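Local coordinates for protein putative peptidase (Bacteroides fragilis, PDB 5DYN) that is a clostripain-family cysteine protease that probably activates the Bacteroides fragilis toxin by proteolytic cleavage, at residues Y86-Y89 with Y90-R93. Residues are numbered along the deposited sequence; the frame is centred on the assembly and turned at random.
Sequences YYDY and YQSR. With NA (sodium ion), chain F.
Just past the C-terminal end of helix 78-92, Arg93 folds back over Tyr89, laying its guanidinium flat on the phenol ring while one nitrogen grips the backbone carbonyl of Tyr89. Tyr89 CG lies anti to the backbone N (chi1 -174°), and Arg93, extended from CG to NE, reaches over its ring. The planes differ by 14°, and CZ of Arg93 stands 3.6 Å from the centroid of the Tyr89 ring, a cation-pi stack. NH1 of Arg93, over the middle of that ring, also donates to Tyr89 O at 3.0 Å; this oxygen lies in the guanidinium plane, so bond and stack together fix the rotation of the group. An arginine suits a helix end, where its charge probably offsets the partial negative charge of the last carbonyls. Ser92, whose small hydroxyl side chain can turn back on its own helix, gives Asp88 O two donors: OG, at 2.8 Å, and N come from opposite faces of the carbonyl plane. One residue earlier, Gln91 N bonds Tyr87 O, and Gln91 CB rests over a face of the Tyr87 ring, 4.0 Å from its centroid, a CH-pi contact.

In this clostripain-family domain, Tyr86, Tyr89 and Tyr90 of the helix form an aromatic cluster. Tyr89 turns its edge to the face of Tyr90, with planes at 70°, whereas the Tyr86 and Tyr90 rings run nearly parallel but slid apart, their CE2 atoms 3.5 Å apart. The buried Tyr86 and Tyr90 end in hydroxyls that bond Asp31 OD1 and Gly62 O respectively. Tyr90 O lies a long 3.0 Å from a sodium ion, a site it shares with Trp105 and Gly108.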
loop_
_atom_site.group_PDB
_atom_site.type_symbol
_atom_site.label_atom_id
_atom_site.label_comp_id
_atom_site.label_asym_id
_atom_site.label_seq_id
_atom_site.Cartn_x
_atom_site.Cartn_y
_atom_site.Cartn_z
ATOM N N TYR B 86 -3.402 8.154 10.447
ATOM C CA TYR B 86 -3.244 8.688 9.102
ATOM C C TYR B 86 -4.496 9.459 8.699
ATOM O O TYR B 86 -4.415 10.600 8.233
ATOM C CB TYR B 86 -2.990 7.559 8.103
ATOM C CG TYR B 86 -2.308 7.972 6.813
ATOM C CD1 TYR B 86 -1.192 7.284 6.340
ATOM C CD2 TYR B 86 -2.763 9.057 6.079
ATOM C CE1 TYR B 86 -0.573 7.652 5.166
ATOM C CE2 TYR B 86 -2.144 9.438 4.905
ATOM C CZ TYR B 86 -1.051 8.734 4.454
ATOM O OH TYR B 86 -0.437 9.115 3.287
ATOM N N TYR B 87 -5.656 8.833 8.893
ATOM C CA TYR B 87 -6.920 9.427 8.472
ATOM C C TYR B 87 -7.301 10.658 9.292
ATOM O O TYR B 87 -7.658 11.691 8.727
ATOM C CB TYR B 87 -8.052 8.403 8.550
ATOM C CG TYR B 87 -9.400 9.022 8.251
ATOM C CD1 TYR B 87 -9.768 9.323 6.949
ATOM C CD2 TYR B 87 -10.293 9.332 9.273
ATOM C CE1 TYR B 87 -10.988 9.901 6.665
ATOM C CE2 TYR B 87 -11.518 9.910 8.997
ATOM C CZ TYR B 87 -11.859 10.192 7.689
ATOM O OH TYR B 87 -13.074 10.767 7.396
ATOM N N ASP B 88 -7.241 10.535 10.617
ATOM C CA ASP B 88 -7.673 11.609 11.514
ATOM C C ASP B 88 -6.924 12.909 11.255
ATOM O O ASP B 88 -7.495 13.995 11.360
ATOM C CB ASP B 88 -7.497 11.196 12.979
ATOM C CG ASP B 88 -8.540 10.191 13.432
ATOM O OD1 ASP B 88 -9.629 10.147 12.821
ATOM O OD2 ASP B 88 -8.274 9.447 14.400
ATOM N N TYR B 89 -5.646 12.791 10.908
ATOM C CA TYR B 89 -4.810 13.954 10.638
ATOM C C TYR B 89 -5.328 14.757 9.455
ATOM O O TYR B 89 -5.472 15.979 9.533
ATOM C CB TYR B 89 -3.369 13.521 10.373
ATOM C CG TYR B 89 -2.399 14.672 10.230
ATOM C CD1 TYR B 89 -1.749 15.194 11.340
ATOM C CD2 TYR B 89 -2.128 15.231 8.986
ATOM C CE1 TYR B 89 -0.857 16.244 11.218
ATOM C CE2 TYR B 89 -1.240 16.285 8.855
ATOM C CZ TYR B 89 -0.606 16.785 9.975
ATOM O OH TYR B 89 0.282 17.829 9.857
ATOM N N TYR B 90 -5.605 14.064 8.357
ATOM C CA TYR B 90 -6.013 14.734 7.131
ATOM C C TYR B 90 -7.483 15.128 7.151
ATOM O O TYR B 90 -7.887 16.048 6.439
ATOM C CB TYR B 90 -5.730 13.851 5.915
ATOM C CG TYR B 90 -4.273 13.803 5.515
ATOM C CD1 TYR B 90 -3.760 14.703 4.591
ATOM C CD2 TYR B 90 -3.414 12.852 6.052
ATOM C CE1 TYR B 90 -2.430 14.661 4.217
ATOM C CE2 TYR B 90 -2.083 12.801 5.681
ATOM C CZ TYR B 90 -1.596 13.708 4.764
ATOM O OH TYR B 90 -0.272 13.666 4.394
ATOM N N GLN B 91 -8.284 14.442 7.959
ATOM C CA GLN B 91 -9.700 14.785 8.039
ATOM C C GLN B 91 -9.883 16.039 8.895
ATOM O O GLN B 91 -10.820 16.809 8.687
ATOM C CB GLN B 91 -10.524 13.610 8.586
ATOM C CG GLN B 91 -10.433 13.378 10.085
ATOM C CD GLN B 91 -11.432 14.207 10.876
ATOM O OE1 GLN B 91 -12.357 14.794 10.310
ATOM N NE2 GLN B 91 -11.243 14.264 12.191
ATOM N N SER B 92 -8.974 16.246 9.844
ATOM C CA SER B 92 -9.023 17.416 10.712
ATOM C C SER B 92 -8.716 18.683 9.928
ATOM O O SER B 92 -9.225 19.761 10.238
ATOM C CB SER B 92 -8.036 17.269 11.872
ATOM O OG SER B 92 -8.417 16.208 12.729
ATOM N N ARG B 93 -7.880 18.543 8.906
ATOM C CA ARG B 93 -7.461 19.682 8.101
ATOM C C ARG B 93 -8.183 19.712 6.755
ATOM O O ARG B 93 -7.859 20.519 5.885
ATOM C CB ARG B 93 -5.946 19.645 7.901
ATOM C CG ARG B 93 -5.173 19.770 9.204
ATOM C CD ARG B 93 -3.730 19.323 9.071
ATOM N NE ARG B 93 -2.990 19.551 10.309
ATOM C CZ ARG B 93 -3.067 18.768 11.381
ATOM N NH1 ARG B 93 -3.849 17.698 11.367
ATOM N NH2 ARG B 93 -2.361 19.054 12.467
HETATM NA NA NA F . -6.822 17.684 4.219
#